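Local coordinates for D-3-phosphoglycerate dehydrogenase-related protein (Vibrio cholerae, PDB 4S1V) that probably catalyses the NAD-dependent oxidation of D-3-phosphoglycerate or a related D-2-hydroxyacid, as a member of the D-isomer-specific 2-hydroxyacid dehydrogenase family, at residues R44-E49 and A66-L71; I60-L65 and E90-T95; L51-E56 and S81-V86. All coordinates share one frame; numbering follows the deposited sequence.

Interaction 1 of 3, residues R44-E49 and A66-L71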
loop_
_atom_site.group_PDB
_atom_site.type_symbol
_atom_site.label_atom_id
_atom_site.label_comp_id
_atom_site.label_asym_id
_atom_site.label_seq_id
_atom_site.Cartn_x
_atom_site.Cartn_y
_atom_site.Cartn_z
ATOM N N ARG C 44 -17.896 -26.840 29.973
ATOM C CA ARG C 44 -18.946 -25.897 29.589
ATOM C C ARG C 44 -20.296 -26.590 29.332
ATOM O O ARG C 44 -21.349 -26.074 29.720
ATOM C CB ARG C 44 -18.487 -25.086 28.371
ATOM C CG ARG C 44 -19.570 -24.323 27.627
ATOM C CD ARG C 44 -19.003 -23.607 26.406
ATOM N NE ARG C 44 -18.121 -22.499 26.772
ATOM C CZ ARG C 44 -17.526 -21.686 25.903
ATOM N NH1 ARG C 44 -17.710 -21.842 24.595
ATOM N NH2 ARG C 44 -16.745 -20.707 26.343
ATOM N N LEU C 45 -20.252 -27.766 28.710
ATOM C CA LEU C 45 -21.466 -28.444 28.241
ATOM C C LEU C 45 -22.072 -29.478 29.201
ATOM O O LEU C 45 -23.125 -30.054 28.901
ATOM C CB LEU C 45 -21.223 -29.084 26.861
ATOM C CG LEU C 45 -20.759 -28.167 25.719
ATOM C CD1 LEU C 45 -20.449 -28.967 24.459
ATOM C CD2 LEU C 45 -21.770 -27.068 25.434
ATOM N N LYS C 46 -21.423 -29.709 30.346
ATOM C CA LYS C 46 -21.898 -30.719 31.304
ATOM C C LYS C 46 -23.409 -30.683 31.600
ATOM O O LYS C 46 -24.070 -31.714 31.464
ATOM C CB LYS C 46 -21.082 -30.722 32.604
ATOM C CG LYS C 46 -19.858 -31.616 32.536
ATOM C CD LYS C 46 -19.645 -32.388 33.823
ATOM C CE LYS C 46 -18.342 -33.183 33.777
ATOM N NZ LYS C 46 -18.341 -34.305 32.791
ATOM N N PRO C 47 -23.961 -29.505 31.977
ATOM C CA PRO C 47 -25.373 -29.476 32.394
ATOM C C PRO C 47 -26.395 -29.573 31.247
ATOM O O PRO C 47 -27.603 -29.569 31.502
ATOM C CB PRO C 47 -25.500 -28.115 33.081
ATOM C CG PRO C 47 -24.514 -27.258 32.370
ATOM C CD PRO C 47 -23.348 -28.163 32.061
ATOM N N PHE C 48 -25.926 -29.660 30.004
ATOM C CA PHE C 48 -26.838 -29.608 28.860
ATOM C C PHE C 48 -27.356 -30.967 28.412
ATOM O O PHE C 48 -26.630 -31.960 28.417
ATOM C CB PHE C 48 -26.212 -28.838 27.699
ATOM C CG PHE C 48 -26.067 -27.369 27.969
ATOM C CD1 PHE C 48 -27.178 -26.534 27.949
ATOM C CD2 PHE C 48 -24.823 -26.821 28.260
ATOM C CE1 PHE C 48 -27.044 -25.178 28.202
ATOM C CE2 PHE C 48 -24.683 -25.467 28.513
ATOM C CZ PHE C 48 -25.792 -24.645 28.486
ATOM N N GLU C 49 -28.629 -30.982 28.031
ATOM C CA GLU C 49 -29.325 -32.193 27.592
ATOM C C GLU C 49 -29.455 -32.276 26.066
ATOM O O GLU C 49 -29.632 -33.365 25.508
ATOM C CB GLU C 49 -30.713 -32.262 28.248
ATOM C CG GLU C 49 -30.681 -32.358 29.770
ATOM C CD GLU C 49 -32.023 -32.053 30.413
ATOM O OE1 GLU C 49 -32.391 -30.858 30.498
ATOM O OE2 GLU C 49 -32.705 -33.009 30.848
ATOM N N ALA C 66 -17.906 -39.183 25.656
ATOM C CA ALA C 66 -17.532 -39.933 26.855
ATOM C C ALA C 66 -17.736 -39.121 28.131
ATOM O O ALA C 66 -17.989 -39.692 29.192
ATOM C CB ALA C 66 -16.093 -40.428 26.759
ATOM N N HIS C 67 -17.651 -37.795 28.022
ATOM C CA HIS C 67 -17.663 -36.930 29.201
ATOM C C HIS C 67 -18.847 -36.017 29.325
ATOM O O HIS C 67 -18.811 -35.033 30.078
ATOM C CB HIS C 67 -16.363 -36.150 29.270
ATOM C CG HIS C 67 -15.157 -37.029 29.406
ATOM N ND1 HIS C 67 -14.845 -37.647 30.560
ATOM C CD2 HIS C 67 -14.195 -37.418 28.476
ATOM C CE1 HIS C 67 -13.735 -38.382 30.386
ATOM N NE2 HIS C 67 -13.336 -38.240 29.109
ATOM N N LEU C 68 -19.909 -36.332 28.591
ATOM C CA LEU C 68 -21.149 -35.567 28.659
ATOM C C LEU C 68 -22.352 -36.503 28.860
ATOM O O LEU C 68 -23.127 -36.735 27.921
ATOM C CB LEU C 68 -21.318 -34.686 27.413
ATOM C CG LEU C 68 -20.322 -33.534 27.205
ATOM C CD1 LEU C 68 -20.510 -32.894 25.838
ATOM C CD2 LEU C 68 -20.433 -32.486 28.304
ATOM N N PRO C 69 -22.515 -37.035 30.094
ATOM C CA PRO C 69 -23.543 -38.044 30.398
ATOM C C PRO C 69 -24.990 -37.531 30.415
ATOM O O PRO C 69 -25.922 -38.331 30.287
ATOM C CB PRO C 69 -23.140 -38.542 31.790
ATOM C CG PRO C 69 -22.442 -37.383 32.406
ATOM C CD PRO C 69 -21.686 -36.740 31.281
ATOM N N ASN C 70 -25.185 -36.226 30.584
ATOM C CA ASN C 70 -26.539 -35.661 30.540
ATOM C C ASN C 70 -27.047 -35.386 29.117
ATOM O O ASN C 70 -28.227 -35.105 28.922
ATOM C CB ASN C 70 -26.641 -34.390 31.391
ATOM C CG ASN C 70 -26.210 -34.610 32.827
ATOM O OD1 ASN C 70 -26.495 -35.646 33.429
ATOM N ND2 ASN C 70 -25.521 -33.622 33.389
ATOM N N LEU C 71 -26.155 -35.466 28.131
ATOM C CA LEU C 71 -26.527 -35.223 26.735
ATOM C C LEU C 71 -27.431 -36.324 26.179
ATOM O O LEU C 71 -27.068 -37.497 26.186
ATOM C CB LEU C 71 -25.273 -35.080 25.859
ATOM C CG LEU C 71 -25.464 -34.643 24.400
ATOM C CD1 LEU C 71 -26.166 -33.295 24.296
ATOM C CD2 LEU C 71 -24.134 -34.622 23.657
HETATM O O HOH W 1 -23.473 -34.016 30.236
#

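Interaction 2 of 3, residues I60-L65 and E90-T95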
loop_
_atom_site.group_PDB
_atom_site.type_symbol
_atom_site.label_atom_id
_atom_site.label_comp_id
_atom_site.label_asym_id
_atom_site.label_seq_id
_atom_site.Cartn_x
_atom_site.Cartn_y
_atom_site.Cartn_z
ATOM N N ILE C 60 -17.716 -33.474 16.807
ATOM C CA ILE C 60 -18.166 -34.264 17.947
ATOM C C ILE C 60 -17.292 -35.513 18.040
ATOM O O ILE C 60 -17.392 -36.412 17.205
ATOM C CB ILE C 60 -19.660 -34.656 17.832
ATOM C CG1 ILE C 60 -20.550 -33.408 17.690
ATOM C CG2 ILE C 60 -20.088 -35.496 19.029
ATOM C CD1 ILE C 60 -20.410 -32.389 18.808
ATOM N N THR C 61 -16.420 -35.548 19.040
ATOM C CA THR C 61 -15.487 -36.663 19.208
ATOM C C THR C 61 -15.974 -37.628 20.288
ATOM O O THR C 61 -16.913 -37.319 21.017
ATOM C CB THR C 61 -14.075 -36.173 19.580
ATOM O OG1 THR C 61 -14.138 -35.414 20.792
ATOM C CG2 THR C 61 -13.459 -35.325 18.457
ATOM N N GLU C 62 -15.332 -38.791 20.385
ATOM C CA GLU C 62 -15.632 -39.734 21.461
ATOM C C GLU C 62 -15.324 -39.113 22.824
ATOM O O GLU C 62 -16.069 -39.306 23.788
ATOM C CB GLU C 62 -14.881 -41.053 21.278
ATOM C CG GLU C 62 -15.312 -42.121 22.270
ATOM C CD GLU C 62 -15.002 -43.536 21.820
ATOM O OE1 GLU C 62 -14.088 -43.728 20.992
ATOM O OE2 GLU C 62 -15.680 -44.463 22.305
ATOM N N ASN C 63 -14.232 -38.354 22.885
ATOM C CA ASN C 63 -13.865 -37.602 24.079
ATOM C C ASN C 63 -15.018 -36.735 24.604
ATOM O O ASN C 63 -15.309 -36.746 25.798
ATOM C CB ASN C 63 -12.620 -36.754 23.802
ATOM C CG ASN C 63 -12.097 -36.049 25.042
ATOM O OD1 ASN C 63 -12.083 -36.610 26.138
ATOM N ND2 ASN C 63 -11.656 -34.810 24.869
ATOM N N LEU C 64 -15.678 -35.995 23.713
ATOM C CA LEU C 64 -16.847 -35.207 24.104
ATOM C C LEU C 64 -17.980 -36.106 24.600
ATOM O O LEU C 64 -18.518 -35.892 25.683
ATOM C CB LEU C 64 -17.342 -34.321 22.947
ATOM C CG LEU C 64 -16.601 -33.036 22.548
ATOM C CD1 LEU C 64 -17.492 -32.184 21.650
ATOM C CD2 LEU C 64 -16.164 -32.237 23.769
ATOM N N LEU C 65 -18.322 -37.117 23.808
ATOM C CA LEU C 65 -19.415 -38.033 24.126
ATOM C C LEU C 65 -19.166 -38.823 25.412
ATOM O O LEU C 65 -20.098 -39.090 26.174
ATOM C CB LEU C 65 -19.654 -38.991 22.953
ATOM C CG LEU C 65 -20.129 -38.372 21.631
ATOM C CD1 LEU C 65 -19.715 -39.240 20.452
ATOM C CD2 LEU C 65 -21.636 -38.155 21.632
ATOM N N GLU C 90 -24.858 -42.601 19.061
ATOM C CA GLU C 90 -25.950 -43.449 19.550
ATOM C C GLU C 90 -25.430 -44.505 20.513
ATOM O O GLU C 90 -26.083 -44.824 21.505
ATOM C CB GLU C 90 -26.691 -44.084 18.373
ATOM C CG GLU C 90 -27.311 -43.047 17.446
ATOM C CD GLU C 90 -27.936 -43.638 16.197
ATOM O OE1 GLU C 90 -27.256 -44.408 15.473
ATOM O OE2 GLU C 90 -29.111 -43.306 15.930
ATOM N N ARG C 91 -24.229 -45.011 20.228
ATOM C CA ARG C 91 -23.526 -45.924 21.125
ATOM C C ARG C 91 -23.342 -45.318 22.527
ATOM O O ARG C 91 -23.269 -46.048 23.513
ATOM C CB ARG C 91 -22.188 -46.336 20.500
ATOM C CG ARG C 91 -21.440 -47.454 21.214
ATOM C CD ARG C 91 -20.483 -46.891 22.255
ATOM N NE ARG C 91 -19.630 -47.927 22.822
ATOM C CZ ARG C 91 -18.426 -48.249 22.357
ATOM N NH1 ARG C 91 -17.910 -47.618 21.305
ATOM N NH2 ARG C 91 -17.737 -49.211 22.952
ATOM N N TYR C 92 -23.278 -43.986 22.612
ATOM C CA TYR C 92 -23.259 -43.291 23.904
ATOM C C TYR C 92 -24.635 -42.805 24.343
ATOM O O TYR C 92 -24.744 -41.968 25.244
ATOM C CB TYR C 92 -22.279 -42.119 23.882
ATOM C CG TYR C 92 -20.857 -42.543 24.104
ATOM C CD1 TYR C 92 -20.061 -42.936 23.032
ATOM C CD2 TYR C 92 -20.308 -42.570 25.386
ATOM C CE1 TYR C 92 -18.754 -43.332 23.222
ATOM C CE2 TYR C 92 -18.996 -42.968 25.585
ATOM C CZ TYR C 92 -18.230 -43.349 24.498
ATOM O OH TYR C 92 -16.932 -43.755 24.669
ATOM N N GLY C 93 -25.675 -43.328 23.696
ATOM C CA GLY C 93 -27.058 -42.968 24.010
ATOM C C GLY C 93 -27.454 -41.568 23.571
ATOM O O GLY C 93 -28.353 -40.961 24.154
ATOM N N VAL C 94 -26.795 -41.047 22.542
ATOM C CA VAL C 94 -27.150 -39.720 22.046
ATOM C C VAL C 94 -27.858 -39.824 20.708
ATOM O O VAL C 94 -27.311 -40.371 19.747
ATOM C CB VAL C 94 -25.938 -38.773 21.963
ATOM C CG1 VAL C 94 -26.372 -37.395 21.475
ATOM C CG2 VAL C 94 -25.252 -38.669 23.321
ATOM N N THR C 95 -29.094 -39.333 20.681
ATOM C CA THR C 95 -29.872 -39.210 19.454
ATOM C C THR C 95 -29.313 -38.057 18.626
ATOM O O THR C 95 -29.075 -36.963 19.149
ATOM C CB THR C 95 -31.367 -38.950 19.750
ATOM O OG1 THR C 95 -31.847 -39.932 20.669
ATOM C CG2 THR C 95 -32.220 -39.024 18.472
#

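Interaction 3 of 3, residues L51-E56 and S81-V86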
loop_
_atom_site.group_PDB
_atom_site.type_symbol
_atom_site.label_atom_id
_atom_site.label_comp_id
_atom_site.label_asym_id
_atom_site.label_seq_id
_atom_site.Cartn_x
_atom_site.Cartn_y
_atom_site.Cartn_z
ATOM N N LEU C 51 -27.648 -30.384 22.380
ATOM C CA LEU C 51 -26.773 -29.443 21.687
ATOM C C LEU C 51 -27.316 -29.188 20.297
ATOM O O LEU C 51 -27.733 -30.124 19.609
ATOM C CB LEU C 51 -25.357 -29.991 21.530
ATOM C CG LEU C 51 -24.503 -30.413 22.713
ATOM C CD1 LEU C 51 -23.216 -30.998 22.156
ATOM C CD2 LEU C 51 -24.216 -29.238 23.644
ATOM N N VAL C 52 -27.299 -27.922 19.893
ATOM C CA VAL C 52 -27.644 -27.533 18.539
ATOM C C VAL C 52 -26.358 -27.094 17.862
ATOM O O VAL C 52 -25.718 -26.127 18.291
ATOM C CB VAL C 52 -28.684 -26.393 18.507
ATOM C CG1 VAL C 52 -28.821 -25.826 17.095
ATOM C CG2 VAL C 52 -30.031 -26.890 19.015
ATOM N N LEU C 53 -25.976 -27.828 16.821
ATOM C CA LEU C 53 -24.731 -27.580 16.112
ATOM C C LEU C 53 -24.942 -26.753 14.856
ATOM O O LEU C 53 -25.893 -26.986 14.103
ATOM C CB LEU C 53 -24.054 -28.903 15.730
ATOM C CG LEU C 53 -23.752 -29.905 16.841
ATOM C CD1 LEU C 53 -22.991 -31.091 16.264
ATOM C CD2 LEU C 53 -22.974 -29.254 17.972
ATOM N N ILE C 54 -24.031 -25.808 14.629
ATOM C CA ILE C 54 -24.031 -25.014 13.409
ATOM C C ILE C 54 -23.069 -25.643 12.407
ATOM O O ILE C 54 -21.852 -25.482 12.506
ATOM C CB ILE C 54 -23.690 -23.533 13.666
ATOM C CG1 ILE C 54 -24.592 -22.963 14.776
ATOM C CG2 ILE C 54 -23.798 -22.731 12.365
ATOM C CD1 ILE C 54 -24.417 -21.480 15.036
ATOM N N ARG C 55 -23.644 -26.369 11.445
ATOM C CA ARG C 55 -22.876 -27.110 10.443
ATOM C C ARG C 55 -21.666 -27.809 11.084
ATOM O O ARG C 55 -21.834 -28.534 12.073
ATOM C CB ARG C 55 -22.487 -26.208 9.261
ATOM C CG ARG C 55 -23.679 -25.627 8.508
ATOM C CD ARG C 55 -24.616 -26.705 7.970
ATOM N NE ARG C 55 -23.964 -27.557 6.979
ATOM C CZ ARG C 55 -23.787 -28.867 7.117
ATOM N NH1 ARG C 55 -24.227 -29.489 8.197
ATOM N NH2 ARG C 55 -23.170 -29.557 6.169
ATOM N N GLU C 56 -20.463 -27.592 10.544
ATOM C CA GLU C 56 -19.257 -28.318 10.983
ATOM C C GLU C 56 -18.299 -27.524 11.894
ATOM O O GLU C 56 -17.126 -27.873 12.000
ATOM C CB GLU C 56 -18.462 -28.842 9.768
ATOM C CG GLU C 56 -19.304 -29.427 8.639
ATOM C CD GLU C 56 -18.525 -30.359 7.732
ATOM O OE1 GLU C 56 -17.475 -30.893 8.146
ATOM O OE2 GLU C 56 -18.976 -30.583 6.594
ATOM N N SER C 81 -22.259 -34.591 8.565
ATOM C CA SER C 81 -21.112 -34.822 7.686
ATOM C C SER C 81 -19.871 -35.114 8.513
ATOM O O SER C 81 -19.977 -35.541 9.665
ATOM C CB SER C 81 -20.828 -33.621 6.753
ATOM O OG SER C 81 -20.853 -32.388 7.439
ATOM N N ASN C 82 -18.706 -34.877 7.918
ATOM C CA ASN C 82 -17.421 -35.256 8.494
ATOM C C ASN C 82 -17.145 -34.937 9.969
ATOM O O ASN C 82 -16.291 -35.556 10.584
ATOM C CB ASN C 82 -16.297 -34.704 7.601
ATOM C CG ASN C 82 -16.379 -35.224 6.174
ATOM O OD1 ASN C 82 -16.317 -36.432 5.935
ATOM N ND2 ASN C 82 -16.525 -34.316 5.221
ATOM N N HIS C 83 -17.875 -33.980 10.530
ATOM C CA HIS C 83 -17.613 -33.493 11.884
ATOM C C HIS C 83 -18.291 -34.317 12.957
ATOM O O HIS C 83 -18.066 -34.080 14.154
ATOM C CB HIS C 83 -18.079 -32.046 11.998
ATOM C CG HIS C 83 -19.577 -31.909 11.972
ATOM N ND1 HIS C 83 -20.304 -32.162 10.867
ATOM C CD2 HIS C 83 -20.484 -31.596 12.982
ATOM C CE1 HIS C 83 -21.610 -31.993 11.149
ATOM N NE2 HIS C 83 -21.717 -31.646 12.445
ATOM N N ILE C 84 -19.126 -35.277 12.549
ATOM C CA ILE C 84 -19.943 -36.058 13.485
ATOM C C ILE C 84 -20.093 -37.533 13.058
ATOM O O ILE C 84 -20.215 -37.837 11.872
ATOM C CB ILE C 84 -21.321 -35.382 13.734
ATOM C CG1 ILE C 84 -22.028 -35.992 14.957
ATOM C CG2 ILE C 84 -22.196 -35.418 12.485
ATOM C CD1 ILE C 84 -23.298 -35.269 15.381
ATOM N N ASP C 85 -20.071 -38.434 14.036
ATOM C CA ASP C 85 -20.122 -39.877 13.786
ATOM C C ASP C 85 -21.376 -40.458 14.433
ATOM O O ASP C 85 -21.380 -40.792 15.626
ATOM C CB ASP C 85 -18.858 -40.543 14.348
ATOM C CG ASP C 85 -18.759 -42.031 14.009
ATOM O OD1 ASP C 85 -19.796 -42.715 13.844
ATOM O OD2 ASP C 85 -17.612 -42.523 13.927
ATOM N N VAL C 86 -22.433 -40.583 13.636
ATOM C CA VAL C 86 -23.773 -40.895 14.164
ATOM C C VAL C 86 -23.846 -42.265 14.861
ATOM O O VAL C 86 -24.417 -42.357 15.950
ATOM C CB VAL C 86 -24.876 -40.708 13.095
ATOM C CG1 VAL C 86 -26.248 -41.097 13.631
ATOM C CG2 VAL C 86 -24.889 -39.266 12.617
HETATM O O HOH W 2 -15.958 -31.503 5.669
#

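Interaction 1 of 3, residues R44-E49 and A66-L71
Asn70 reaches across to the Lys46-Phe48 bend, and its side chain shows how two connecting loops can be laced together through backbone carbonyls. With CG swung away from its own carbonyl carbon (chi1 -55°), the amide heads for the facing turn. CB lies 3.7 Å from Lys46 O and almost as near Phe48 O; CG stays close to Lys46 O; and at the tip ND2 donates to Lys46 O over 3.1 Å. The donor sits above the carbonyl plane, 41° out of it, so no lone pair is met head-on. The same oxygen also accepts from a water, which in turn takes the backbone N-H of Asn70 at 2.8 Å. Two donors thus grip one carbonyl, and both bonds lead to a single residue. Lys46 returns the link: its bent chain carries NZ to His67 O, 2.8 Å away.

Beneath these polar ties, Leu68 presses its CD2 against the backbone at Leu45, with Leu45 C 3.5 Å off, and the side chains of the two leucines touch through CB of Leu45. Farther along, Glu49 CA makes a CA-H...O contact of 3.4 Å with Asn70 O, while Leu71 CD1 rests near Glu49 O. The carboxylate of Glu49 looks elsewhere, to the backbone N of Lys3. Two type I turns, Leu45-Phe48 and Leu68-Leu71, therefore lie side by side, the first leading from helix 38-45 into strand 50-53, the second from helix 62-66 into its parallel neighbour 73-76, as adjacent beta-alpha-beta units do in a flavodoxin-like domain.

Interaction 2 of 3, residues I60-L65 and E90-T95
Glu62 and Tyr92 meet because of their first torsions: CG of Glu62 lies opposite its backbone N (chi1 -172°) and the chain runs on extended, whereas the ring of Tyr92 is turned away from its own carbonyl carbon (chi1 -81°) toward helix 62-66. Tyr92 OH donates to Glu62 OE2 over 2.8 Å, on the anti side of the carboxylate, whose plane stands nearly perpendicular (88°) to the ring. One turn further on, CB of Leu65 rides over a face of that ring, 4.2 Å from its centroid, in a CH-pi contact. Residues three apart on one short helix thus meet the edge and a face of the tyrosine.

Helices 62-66 and 86-91 are the connections of consecutive beta-alpha-beta crossovers, and Leu65 also packs on Leu88 and Cys89 of the second. That helix closes in a Schellman motif, with Gly93, at positive phi, as the C-prime residue; the chain then turns toward strand 95-98, and Val94 brings CG2 to within 4.0 Å of Leu65 CD2. Arg91 adds a long salt bridge, NH1 lying 4.0 Å from Glu62 OE2, in which the oxygen is well out of the guanidinium plane and the attraction is between charges alone.

Interaction 3 of 3, residues L51-E56 and S81-V86
Beyond strand 50-53 the backbone turns through Arg55, at positive phi, and comes closest to the Ser81-Ile84 type I turn where Glu56 CA and His83 CA are 5.5 Å apart. Here the His83 ring lies against the 51-56 backbone: Glu56 CA stands over one face, 3.9 Å from the centroid, in a CH-pi contact. Arg55 O is over that face too, but its 3.1 Å approach to His83 NE2 has too poor an angle for a hydrogen bond; NE2 is hydrogen-bonded instead to Gln76 OE1. Ile84 CG2 covers the opposite face. The torsion of His83 (chi1 70°) places CG between the residue's own backbone N and carbonyl carbon, which turns the ring toward Glu56.

Ser81 OG donates to Glu56 OE2 over 2.7 Å, coming from above the carboxylate plane (79° out of it). Glu56 OE2 also forms a salt bridge with Arg239, so a serine and an arginine share this one carboxylate oxygen. A water donates to Glu56 OE1 and accepts from Asn82 ND2, which itself donates to Leu212 O. Since Arg239 and Leu212 belong to the NAD-binding half, these loops reach toward the interdomain cleft that holds the active site in this family. Leu53, meanwhile, extends CD1 toward Ile84 CD1 (4.3 Å) and packs on Ile74, so the contact spans the ends of parallel strands 50-53 and 73-76, just ahead of helix 86-91, while Val52 packs on Phe305 of helix 294-312.

In the fold
All three contacts lie in the domain built round one parallel five-stranded sheet of order 2-1-3-4-5, and their segments alternate along the chain: 44-49, 51-56, 60-65, 66-71, 81-86, 90-95. Interactions 1 and 2 have centres about 10 Å apart, interactions 2 and 3 about 11 Å, and interactions 1 and 3 about 16 Å. Interaction 1 joins loops that lead into strands 50-53 and 73-76, whereas interaction 3 joins the chain beyond those strands' other ends; interaction 2 packs two crossover helices between them. Leu71 meets both Val94 and Leu51, and Ile60 meets Leu53 and Ile84, giving continuous packing from the domain's outer edge toward the cleft facing the NAD-binding domain.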